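Local coordinates for protein spondin-1 (Homo sapiens, PDB 2ZOU) that is a secreted extracellular-matrix glycoprotein linked to cell adhesion, whose reeler domain, a beta-sandwich, probably serves as a binding module, at residues A[21-26]-A[49-54]; A[75-80]-A[108-113]; A[119-124]-A[141-146]. All coordinates share one frame; numbering follows the deposited sequence.

Contact 1: A[21-26]-A[49-54]. With EDO (1,2-ethanediol), chain E.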
loop_
_atom_site.group_PDB
_atom_site.type_symbol
_atom_site.label_atom_id
_atom_site.label_comp_id
_atom_site.label_asym_id
_atom_site.label_seq_id
_atom_site.Cartn_x
_atom_site.Cartn_y
_atom_site.Cartn_z
ATOM N N TYR A 21 4.221 -2.526 -15.494
ATOM C CA TYR A 21 5.299 -2.318 -14.569
ATOM C C TYR A 21 5.953 -0.963 -14.718
ATOM O O TYR A 21 6.231 -0.503 -15.819
ATOM C CB TYR A 21 6.304 -3.474 -14.621
ATOM C CG TYR A 21 5.861 -4.667 -13.787
ATOM C CD1 TYR A 21 6.784 -5.449 -13.097
ATOM C CD2 TYR A 21 4.509 -4.994 -13.672
ATOM C CE1 TYR A 21 6.362 -6.534 -12.319
ATOM C CE2 TYR A 21 4.081 -6.066 -12.904
ATOM C CZ TYR A 21 5.011 -6.833 -12.235
ATOM O OH TYR A 21 4.569 -7.895 -11.478
ATOM N N THR A 22 6.184 -0.320 -13.580
ATOM C CA THR A 22 7.009 0.870 -13.535
ATOM C C THR A 22 8.245 0.487 -12.735
ATOM O O THR A 22 8.418 -0.671 -12.360
ATOM C CB THR A 22 6.288 2.071 -12.883
ATOM O OG1 THR A 22 6.138 1.845 -11.470
ATOM C CG2 THR A 22 4.916 2.303 -13.524
ATOM N N GLU A 23 9.113 1.456 -12.469
ATOM C CA GLU A 23 10.295 1.164 -11.669
ATOM C C GLU A 23 10.001 1.172 -10.164
ATOM O O GLU A 23 10.911 0.969 -9.349
ATOM C CB GLU A 23 11.421 2.142 -11.995
ATOM C CG GLU A 23 11.197 3.501 -11.427
ATOM C CD GLU A 23 10.515 4.457 -12.380
ATOM O OE1 GLU A 23 9.554 4.060 -13.089
ATOM O OE2 GLU A 23 10.939 5.636 -12.414
ATOM N N PHE A 24 8.742 1.401 -9.798
ATOM C CA PHE A 24 8.357 1.420 -8.392
ATOM C C PHE A 24 7.641 0.122 -8.083
ATOM O O PHE A 24 6.760 -0.303 -8.836
ATOM C CB PHE A 24 7.433 2.602 -8.103
ATOM C CG PHE A 24 8.053 3.921 -8.396
ATOM C CD1 PHE A 24 8.884 4.535 -7.459
ATOM C CD2 PHE A 24 7.847 4.541 -9.619
ATOM C CE1 PHE A 24 9.479 5.768 -7.741
ATOM C CE2 PHE A 24 8.453 5.777 -9.908
ATOM C CZ PHE A 24 9.257 6.387 -8.962
ATOM N N SER A 25 8.033 -0.515 -6.984
ATOM C CA SER A 25 7.507 -1.848 -6.643
ATOM C C SER A 25 6.914 -1.878 -5.257
ATOM O O SER A 25 7.549 -1.415 -4.314
ATOM C CB SER A 25 8.625 -2.886 -6.679
ATOM O OG SER A 25 9.096 -3.051 -7.994
ATOM N N LEU A 26 5.716 -2.452 -5.141
ATOM C CA LEU A 26 5.115 -2.726 -3.840
ATOM C C LEU A 26 5.262 -4.216 -3.583
ATOM O O LEU A 26 4.827 -5.039 -4.398
ATOM C CB LEU A 26 3.636 -2.350 -3.868
ATOM C CG LEU A 26 2.906 -2.449 -2.518
ATOM C CD1 LEU A 26 3.447 -1.433 -1.522
ATOM C CD2 LEU A 26 1.436 -2.215 -2.719
ATOM N N PRO A 49 16.894 2.144 -8.884
ATOM C CA PRO A 49 17.774 3.261 -9.211
ATOM C C PRO A 49 17.689 3.682 -10.678
ATOM O O PRO A 49 17.519 2.839 -11.555
ATOM C CB PRO A 49 19.177 2.736 -8.856
ATOM C CG PRO A 49 19.027 1.274 -8.772
ATOM C CD PRO A 49 17.636 0.997 -8.331
ATOM N N PRO A 50 17.840 4.989 -10.948
ATOM C CA PRO A 50 18.089 6.073 -10.012
ATOM C C PRO A 50 16.826 6.819 -9.580
ATOM O O PRO A 50 16.897 7.993 -9.221
ATOM C CB PRO A 50 18.981 6.999 -10.839
ATOM C CG PRO A 50 18.348 6.908 -12.227
ATOM C CD PRO A 50 17.873 5.469 -12.349
ATOM N N SER A 51 15.673 6.157 -9.615
ATOM C CA SER A 51 14.421 6.818 -9.261
ATOM C C SER A 51 14.243 7.010 -7.755
ATOM O O SER A 51 14.958 6.417 -6.928
ATOM C CB SER A 51 13.223 6.068 -9.857
ATOM O OG SER A 51 13.305 6.036 -11.282
ATOM N N TYR A 52 13.275 7.851 -7.418
ATOM C CA TYR A 52 12.913 8.139 -6.044
ATOM C C TYR A 52 11.469 8.602 -6.057
ATOM O O TYR A 52 10.902 8.873 -7.128
ATOM C CB TYR A 52 13.825 9.242 -5.464
ATOM C CG TYR A 52 13.824 10.492 -6.305
ATOM C CD1 TYR A 52 12.848 11.481 -6.112
ATOM C CD2 TYR A 52 14.761 10.671 -7.324
ATOM C CE1 TYR A 52 12.817 12.622 -6.906
ATOM C CE2 TYR A 52 14.734 11.816 -8.127
ATOM C CZ TYR A 52 13.761 12.780 -7.908
ATOM O OH TYR A 52 13.723 13.917 -8.671
ATOM N N PHE A 53 10.867 8.685 -4.884
ATOM C CA PHE A 53 9.555 9.305 -4.761
ATOM C C PHE A 53 9.581 10.336 -3.637
ATOM O O PHE A 53 10.283 10.179 -2.642
ATOM C CB PHE A 53 8.435 8.269 -4.594
ATOM C CG PHE A 53 8.685 7.255 -3.517
ATOM C CD1 PHE A 53 9.431 6.104 -3.784
ATOM C CD2 PHE A 53 8.163 7.425 -2.239
ATOM C CE1 PHE A 53 9.651 5.143 -2.793
ATOM C CE2 PHE A 53 8.399 6.490 -1.226
ATOM C CZ PHE A 53 9.120 5.325 -1.513
ATOM N N ARG A 54 8.832 11.413 -3.830
ATOM C CA ARG A 54 8.746 12.478 -2.832
ATOM C C ARG A 54 7.476 12.333 -2.004
ATOM O O ARG A 54 7.337 12.951 -0.949
ATOM C CB ARG A 54 8.812 13.843 -3.513
ATOM C CG ARG A 54 10.196 14.175 -4.043
ATOM C CD ARG A 54 10.272 15.578 -4.647
ATOM N NE ARG A 54 9.383 15.733 -5.800
ATOM C CZ ARG A 54 8.275 16.468 -5.814
ATOM N NH1 ARG A 54 7.899 17.174 -4.743
ATOM N NH2 ARG A 54 7.542 16.517 -6.916
HETATM C C1 EDO E . 11.924 -1.200 -6.940
HETATM O O1 EDO E . 11.343 -1.484 -8.215
HETATM C C2 EDO E . 12.982 -2.223 -6.547
HETATM O O2 EDO E . 14.293 -1.665 -6.704
#
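Ser51 reaches across to Glu23 and gives its hydroxyl proton to the carboxylate, with 2.7 Å between Ser51 OG and Glu23 OE2. The bond uses the anti lone pair of OE2, away from OE1. Glu23 gets there by folding: CG lies between its backbone N and carbonyl carbon (chi1 74°), the chain bends again at chi2, and CG comes to lie over the rim of one face of the Phe24 ring. Phe24 sets its CG beside the backbone N, anti to the carbonyl carbon (chi1 -60°), which sends the ring toward the loop 49-54. There its edge meets the carbonyl of Tyr52, with CE1 3.5 Å from Tyr52 O, while Phe53, pointing the opposite way, slides past it with its CD1 4.0 Å from Phe24 CE1. At the ring's edge, Thr22 OG1 accepts from Phe24 N in an ST turn that leads into the strand. Ile126 touches both phenylalanines from the facing sheet. A 1,2-ethanediol, probably from the crystallisation liquor, donates to Glu23 O. The chemistry is thus divided: aromatic rings suit the buried side, where dispersion suffices, while one serine-carboxylate bond ties the loop to the residue just before the strand, where both partners are partly exposed.

Contact 2: A[75-80]-A[108-113]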
loop_
_atom_site.group_PDB
_atom_site.type_symbol
_atom_site.label_atom_id
_atom_site.label_comp_id
_atom_site.label_asym_id
_atom_site.label_seq_id
_atom_site.Cartn_x
_atom_site.Cartn_y
_atom_site.Cartn_z
ATOM N N GLY A 75 -7.687 -5.110 6.967
ATOM C CA GLY A 75 -6.502 -5.236 7.815
ATOM C C GLY A 75 -6.173 -3.935 8.514
ATOM O O GLY A 75 -6.951 -2.974 8.456
ATOM N N THR A 76 -5.004 -3.911 9.149
ATOM C CA THR A 76 -4.555 -2.794 9.961
ATOM C C THR A 76 -3.093 -2.508 9.626
ATOM O O THR A 76 -2.226 -3.370 9.773
ATOM C CB THR A 76 -4.656 -3.150 11.470
ATOM O OG1 THR A 76 -6.029 -3.246 11.821
ATOM C CG2 THR A 76 -3.979 -2.095 12.373
ATOM N N PHE A 77 -2.815 -1.302 9.155
ATOM C CA PHE A 77 -1.439 -0.869 9.037
ATOM C C PHE A 77 -0.870 -0.441 10.382
ATOM O O PHE A 77 -1.583 0.094 11.237
ATOM C CB PHE A 77 -1.300 0.270 8.044
ATOM C CG PHE A 77 -1.537 -0.132 6.627
ATOM C CD1 PHE A 77 -0.576 -0.848 5.906
ATOM C CD2 PHE A 77 -2.717 0.238 5.989
ATOM C CE1 PHE A 77 -0.793 -1.202 4.564
ATOM C CE2 PHE A 77 -2.943 -0.113 4.654
ATOM C CZ PHE A 77 -1.994 -0.826 3.940
ATOM N N GLN A 78 0.431 -0.666 10.552
ATOM C CA GLN A 78 1.168 -0.208 11.718
ATOM C C GLN A 78 2.462 0.481 11.288
ATOM O O GLN A 78 3.262 -0.095 10.551
ATOM C CB GLN A 78 1.471 -1.364 12.657
ATOM C CG GLN A 78 2.186 -0.917 13.933
ATOM C CD GLN A 78 2.511 -2.055 14.862
ATOM O OE1 GLN A 78 2.452 -3.216 14.484
ATOM N NE2 GLN A 78 2.860 -1.721 16.095
ATOM N N ILE A 79 2.650 1.717 11.732
ATOM C CA ILE A 79 3.812 2.506 11.373
ATOM C C ILE A 79 5.072 1.891 11.990
ATOM O O ILE A 79 5.092 1.508 13.161
ATOM C CB ILE A 79 3.640 3.984 11.837
ATOM C CG1 ILE A 79 2.405 4.616 11.176
ATOM C CG2 ILE A 79 4.914 4.815 11.609
ATOM C CD1 ILE A 79 2.442 4.714 9.656
ATOM N N ILE A 80 6.110 1.771 11.172
ATOM C CA ILE A 80 7.432 1.364 11.643
ATOM C C ILE A 80 8.340 2.587 11.841
ATOM O O ILE A 80 8.959 2.751 12.898
ATOM C CB ILE A 80 8.074 0.369 10.638
ATOM C CG1 ILE A 80 7.225 -0.894 10.521
ATOM C CG2 ILE A 80 9.528 0.030 11.032
ATOM C CD1 ILE A 80 7.654 -1.834 9.401
ATOM N N VAL A 108 6.142 -0.524 6.083
ATOM C CA VAL A 108 5.092 -0.466 7.102
ATOM C C VAL A 108 4.674 -1.902 7.401
ATOM O O VAL A 108 4.888 -2.779 6.569
ATOM C CB VAL A 108 3.909 0.377 6.588
ATOM C CG1 VAL A 108 3.144 -0.350 5.456
ATOM C CG2 VAL A 108 3.007 0.828 7.737
ATOM N N PHE A 109 4.108 -2.156 8.573
ATOM C CA PHE A 109 3.459 -3.440 8.787
ATOM C C PHE A 109 2.017 -3.374 8.327
ATOM O O PHE A 109 1.355 -2.342 8.478
ATOM C CB PHE A 109 3.471 -3.835 10.262
ATOM C CG PHE A 109 4.817 -4.255 10.775
ATOM C CD1 PHE A 109 5.492 -5.338 10.196
ATOM C CD2 PHE A 109 5.410 -3.584 11.851
ATOM C CE1 PHE A 109 6.741 -5.729 10.667
ATOM C CE2 PHE A 109 6.663 -3.993 12.333
ATOM C CZ PHE A 109 7.315 -5.058 11.729
ATOM N N TRP A 110 1.545 -4.503 7.810
ATOM C CA TRP A 110 0.134 -4.734 7.538
ATOM C C TRP A 110 -0.259 -6.009 8.259
ATOM O O TRP A 110 0.326 -7.065 8.014
ATOM C CB TRP A 110 -0.130 -4.835 6.049
ATOM C CG TRP A 110 -1.568 -5.095 5.723
ATOM C CD1 TRP A 110 -2.592 -4.204 5.789
ATOM C CD2 TRP A 110 -2.126 -6.324 5.259
ATOM N NE1 TRP A 110 -3.770 -4.802 5.399
ATOM C CE2 TRP A 110 -3.510 -6.107 5.065
ATOM C CE3 TRP A 110 -1.589 -7.590 4.986
ATOM C CZ2 TRP A 110 -4.364 -7.116 4.605
ATOM C CZ3 TRP A 110 -2.439 -8.590 4.535
ATOM C CH2 TRP A 110 -3.810 -8.340 4.333
ATOM N N ILE A 111 -1.237 -5.900 9.149
ATOM C CA ILE A 111 -1.709 -7.021 9.936
ATOM C C ILE A 111 -2.949 -7.579 9.261
ATOM O O ILE A 111 -3.935 -6.856 9.075
ATOM C CB ILE A 111 -2.029 -6.600 11.376
ATOM C CG1 ILE A 111 -0.811 -5.919 12.005
ATOM C CG2 ILE A 111 -2.507 -7.841 12.185
ATOM C CD1 ILE A 111 -1.068 -5.278 13.380
ATOM N N ALA A 112 -2.892 -8.854 8.863
ATOM C CA ALA A 112 -3.917 -9.443 8.019
ATOM C C ALA A 112 -5.250 -9.587 8.747
ATOM O O ALA A 112 -5.291 -9.864 9.947
ATOM C CB ALA A 112 -3.463 -10.796 7.471
ATOM N N PRO A 113 -6.352 -9.412 8.000
ATOM C CA PRO A 113 -7.696 -9.409 8.591
ATOM C C PRO A 113 -8.235 -10.810 8.932
ATOM O O PRO A 113 -7.629 -11.807 8.548
ATOM C CB PRO A 113 -8.538 -8.781 7.480
ATOM C CG PRO A 113 -7.862 -9.243 6.221
ATOM C CD PRO A 113 -6.387 -9.175 6.538
#
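Phe77 and Trp110 face each other as a non-hydrogen-bonded pair of antiparallel strands, flanked by the hydrogen-bonded pairs Thr76 with Ile111 and Gln78 with Phe109. In the latter, Gln78 N donates to Phe109 O at 2.8 Å and Phe109 N returns a bond to Gln78 O. Followed outward, Phe77 starts with CB beside Phe109 O; CG turns anti to its own carbonyl carbon (chi1 -69°), and CD1 still lies near that oxygen while touching Val108 CG1 at 3.8 Å. Farther out, CE1 comes 3.7 Å from Trp110 CD1, which sits over the rim of one ring face, and CZ also lies near Trp110 CD1. The planes of the Phe77 ring and the five-membered ring of Trp110 are 54° apart, neither stacked nor edge-to-face. Leu58 and Ala60 of the facing sheet meet the Phe77 ring, so a large apolar group suits this buried position. Trp110 keeps its one polar side-chain atom satisfied by bonding NE1 to Ala74 O, and that nitrogen lies 3.7 Å from Gly75 CA, where a side chain would clash. On the face that carries Gln78 and Phe109, Ile80, just past the strand, sets CD1 over the centre of the Phe109 ring, 3.7 Å from the centroid, a CH-pi contact, and its CG1 is 3.5 Å from Phe109 CD2. Gln78, extended, runs alongside the ring with its OE1 4.0 Å from CD2 of Phe109. Replacing Phe109 with a serine would probably leave Ile80 without the ring face it packs on and Gln78 freer to turn. One face apolar and turned inward, the other mixed and more exposed, is the pattern of strands in a beta-sandwich, here that of the reeler domain, with 76-79 the outermost strand of its four-stranded sheet.

Contact 3: A[119-124]-A[141-146]; sequences CVILKA and TKKLCE. With EDO (1,2-ethanediol), chain F.
Strands 120-124 and 141-144 run antiparallel, their N-to-C directions 165° apart, and are joined by four backbone hydrogen bonds: a reciprocal pair between Val120 and Leu144 and another between Leu122 and Lys142, each about 2.8 Å from N to O. Just past the Val120-Leu144 pair, the disulfide Cys119-Cys145 bridges the strands, its SG atoms 2.1 Å apart and chi3 109°. Both cysteines set SG beside the backbone N. On the face of Ile121 and Lys143, the two branches of Ile121 divide the work. CG2, anti to the backbone N, presses on Thr141 CG2 at 3.4 Å, a tight carbon pair, whereas CD1 rests on Lys143 CG at 3.7 Å. A beta-branched residue suits this place because it can touch two neighbours of the partner strand at once. Lys143 lends its aliphatic part to this packing and takes its ammonium on to a salt bridge with Glu63. Thr141 also lies alongside Lys123, its CG2 3.7 Å from Lys123 CG, while OG1 is hydrogen-bonded to Gln135 O and accepts from a water that also donates to Ala124 O. The opposite face is mainly apolar: Leu122 CD1 and Leu144 CD1 approach loosely at 4.4 Å, and Leu122 goes on to meet Leu26, Val28 and Val43 of the other sheet, as suits a purely apolar side chain between the two sheets. Lys142, the charged exception on that side, curls so that NZ donates to Lys143 O. With the strands consecutive in the chain, this is a beta hairpin at one border of the five-stranded sheet of the sandwich, its open end covalently closed by the disulfide.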
loop_
_atom_site.group_PDB
_atom_site.type_symbol
_atom_site.label_atom_id
_atom_site.label_comp_id
_atom_site.label_asym_id
_atom_site.label_seq_id
_atom_site.Cartn_x
_atom_site.Cartn_y
_atom_site.Cartn_z
ATOM N N CYS A 119 -10.128 -11.932 -0.644
ATOM C CA CYS A 119 -8.931 -11.417 -1.297
ATOM C C CYS A 119 -8.745 -9.947 -0.996
ATOM O O CYS A 119 -9.696 -9.173 -1.047
ATOM C CB CYS A 119 -9.000 -11.633 -2.809
ATOM S SG CYS A 119 -8.926 -13.373 -3.286
ATOM N N VAL A 120 -7.502 -9.577 -0.700
ATOM C CA VAL A 120 -7.143 -8.201 -0.392
ATOM C C VAL A 120 -6.157 -7.681 -1.457
ATOM O O VAL A 120 -5.272 -8.408 -1.908
ATOM C CB VAL A 120 -6.499 -8.103 1.005
ATOM C CG1 VAL A 120 -5.907 -6.719 1.242
ATOM C CG2 VAL A 120 -7.518 -8.460 2.076
ATOM N N ILE A 121 -6.343 -6.428 -1.861
ATOM C CA ILE A 121 -5.440 -5.769 -2.805
ATOM C C ILE A 121 -4.692 -4.660 -2.101
ATOM O O ILE A 121 -5.291 -3.665 -1.664
ATOM C CB ILE A 121 -6.195 -5.142 -4.009
ATOM C CG1 ILE A 121 -7.252 -6.092 -4.597
ATOM C CG2 ILE A 121 -5.190 -4.695 -5.069
ATOM C CD1 ILE A 121 -6.697 -7.352 -5.266
ATOM N N LEU A 122 -3.376 -4.838 -1.985
ATOM C CA LEU A 122 -2.499 -3.799 -1.487
ATOM C C LEU A 122 -2.124 -2.958 -2.676
ATOM O O LEU A 122 -1.675 -3.511 -3.675
ATOM C CB LEU A 122 -1.231 -4.414 -0.883
ATOM C CG LEU A 122 -1.450 -5.339 0.322
ATOM C CD1 LEU A 122 -0.162 -6.064 0.685
ATOM C CD2 LEU A 122 -1.921 -4.517 1.489
ATOM N N LYS A 123 -2.288 -1.646 -2.567
ATOM C CA LYS A 123 -2.120 -0.737 -3.708
ATOM C C LYS A 123 -1.439 0.558 -3.306
ATOM O O LYS A 123 -1.738 1.132 -2.266
ATOM C CB LYS A 123 -3.485 -0.364 -4.298
ATOM C CG LYS A 123 -4.072 -1.322 -5.299
ATOM C CD LYS A 123 -5.568 -1.103 -5.430
ATOM C CE LYS A 123 -5.906 0.139 -6.205
ATOM N NZ LYS A 123 -7.357 0.116 -6.573
ATOM N N ALA A 124 -0.544 1.046 -4.159
ATOM C CA ALA A 124 0.133 2.298 -3.903
ATOM C C ALA A 124 0.110 3.220 -5.104
ATOM O O ALA A 124 0.004 2.784 -6.246
ATOM C CB ALA A 124 1.558 2.041 -3.475
ATOM N N THR A 141 0.824 -2.887 -7.182
ATOM C CA THR A 141 -0.400 -3.561 -6.740
ATOM C C THR A 141 -0.099 -5.023 -6.450
ATOM O O THR A 141 0.530 -5.714 -7.265
ATOM C CB THR A 141 -1.489 -3.429 -7.816
ATOM O OG1 THR A 141 -1.670 -2.041 -8.109
ATOM C CG2 THR A 141 -2.836 -4.069 -7.390
ATOM N N LYS A 142 -0.536 -5.500 -5.284
ATOM C CA LYS A 142 -0.334 -6.903 -4.927
ATOM C C LYS A 142 -1.596 -7.486 -4.328
ATOM O O LYS A 142 -2.162 -6.925 -3.401
ATOM C CB LYS A 142 0.837 -7.073 -3.947
ATOM C CG LYS A 142 1.142 -8.530 -3.583
ATOM C CD LYS A 142 1.662 -9.363 -4.746
ATOM C CE LYS A 142 1.845 -10.847 -4.368
ATOM N NZ LYS A 142 0.618 -11.695 -4.550
ATOM N N LYS A 143 -2.024 -8.612 -4.885
ATOM C CA LYS A 143 -3.200 -9.322 -4.414
ATOM C C LYS A 143 -2.777 -10.438 -3.478
ATOM O O LYS A 143 -1.888 -11.225 -3.815
ATOM C CB LYS A 143 -3.962 -9.903 -5.610
ATOM C CG LYS A 143 -5.166 -10.766 -5.233
ATOM C CD LYS A 143 -5.676 -11.603 -6.402
ATOM C CE LYS A 143 -6.287 -10.763 -7.501
ATOM N NZ LYS A 143 -7.335 -11.560 -8.217
ATOM N N LEU A 144 -3.405 -10.494 -2.304
ATOM C CA LEU A 144 -3.236 -11.610 -1.371
ATOM C C LEU A 144 -4.581 -12.160 -0.963
ATOM O O LEU A 144 -5.440 -11.419 -0.473
ATOM C CB LEU A 144 -2.496 -11.193 -0.098
ATOM C CG LEU A 144 -0.987 -10.959 -0.147
ATOM C CD1 LEU A 144 -0.534 -10.395 1.184
ATOM C CD2 LEU A 144 -0.205 -12.229 -0.487
ATOM N N CYS A 145 -4.748 -13.462 -1.147
ATOM C CA CYS A 145 -5.991 -14.102 -0.757
ATOM C C CYS A 145 -5.765 -14.966 0.474
ATOM O O CYS A 145 -4.641 -15.089 0.952
ATOM C CB CYS A 145 -6.568 -14.889 -1.935
ATOM S SG CYS A 145 -6.914 -13.801 -3.377
ATOM N N GLU A 146 -6.834 -15.529 1.022
ATOM C CA GLU A 146 -6.710 -16.535 2.070
ATOM C C GLU A 146 -6.266 -17.876 1.462
ATOM O O GLU A 146 -6.332 -18.057 0.247
ATOM C CB GLU A 146 -8.060 -16.703 2.791
ATOM C CG GLU A 146 -8.650 -15.398 3.339
ATOM C CD GLU A 146 -10.019 -15.587 3.987
ATOM O OE1 GLU A 146 -10.118 -16.312 5.004
ATOM O OE2 GLU A 146 -11.002 -15.003 3.482
HETATM C C1 EDO F . 0.303 1.609 -9.989
HETATM O O1 EDO F . 0.107 2.641 -9.021
HETATM C C2 EDO F . 0.690 2.182 -11.342
HETATM O O2 EDO F . 1.570 1.283 -12.016
HETATM O O HOH W 1 -1.695 0.783 -7.426
#

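Contacts 2 and 3 are partly buried strand pairs, one in each sheet of the sandwich; their inward faces belong to the core between the sheets and meet there, Trp110 CZ2 lying 3.7 Å from Val120 CG1, while their outer faces are more exposed. Contact 1 instead joins the beginning of strand 24-28 to a loop, farther from the chain's centre and about 22 Å from contact 2 between centres, with only its phenylalanines buried among the touching residues. It shares the four-stranded sheet with contact 2 and touches contact 3 through Leu26. What binds them differs: a single side-chain hydrogen bond and aromatic contacts in 21-26/49-54, backbone ladders in the other two, and a covalent disulfide in 119-124/141-146 alone.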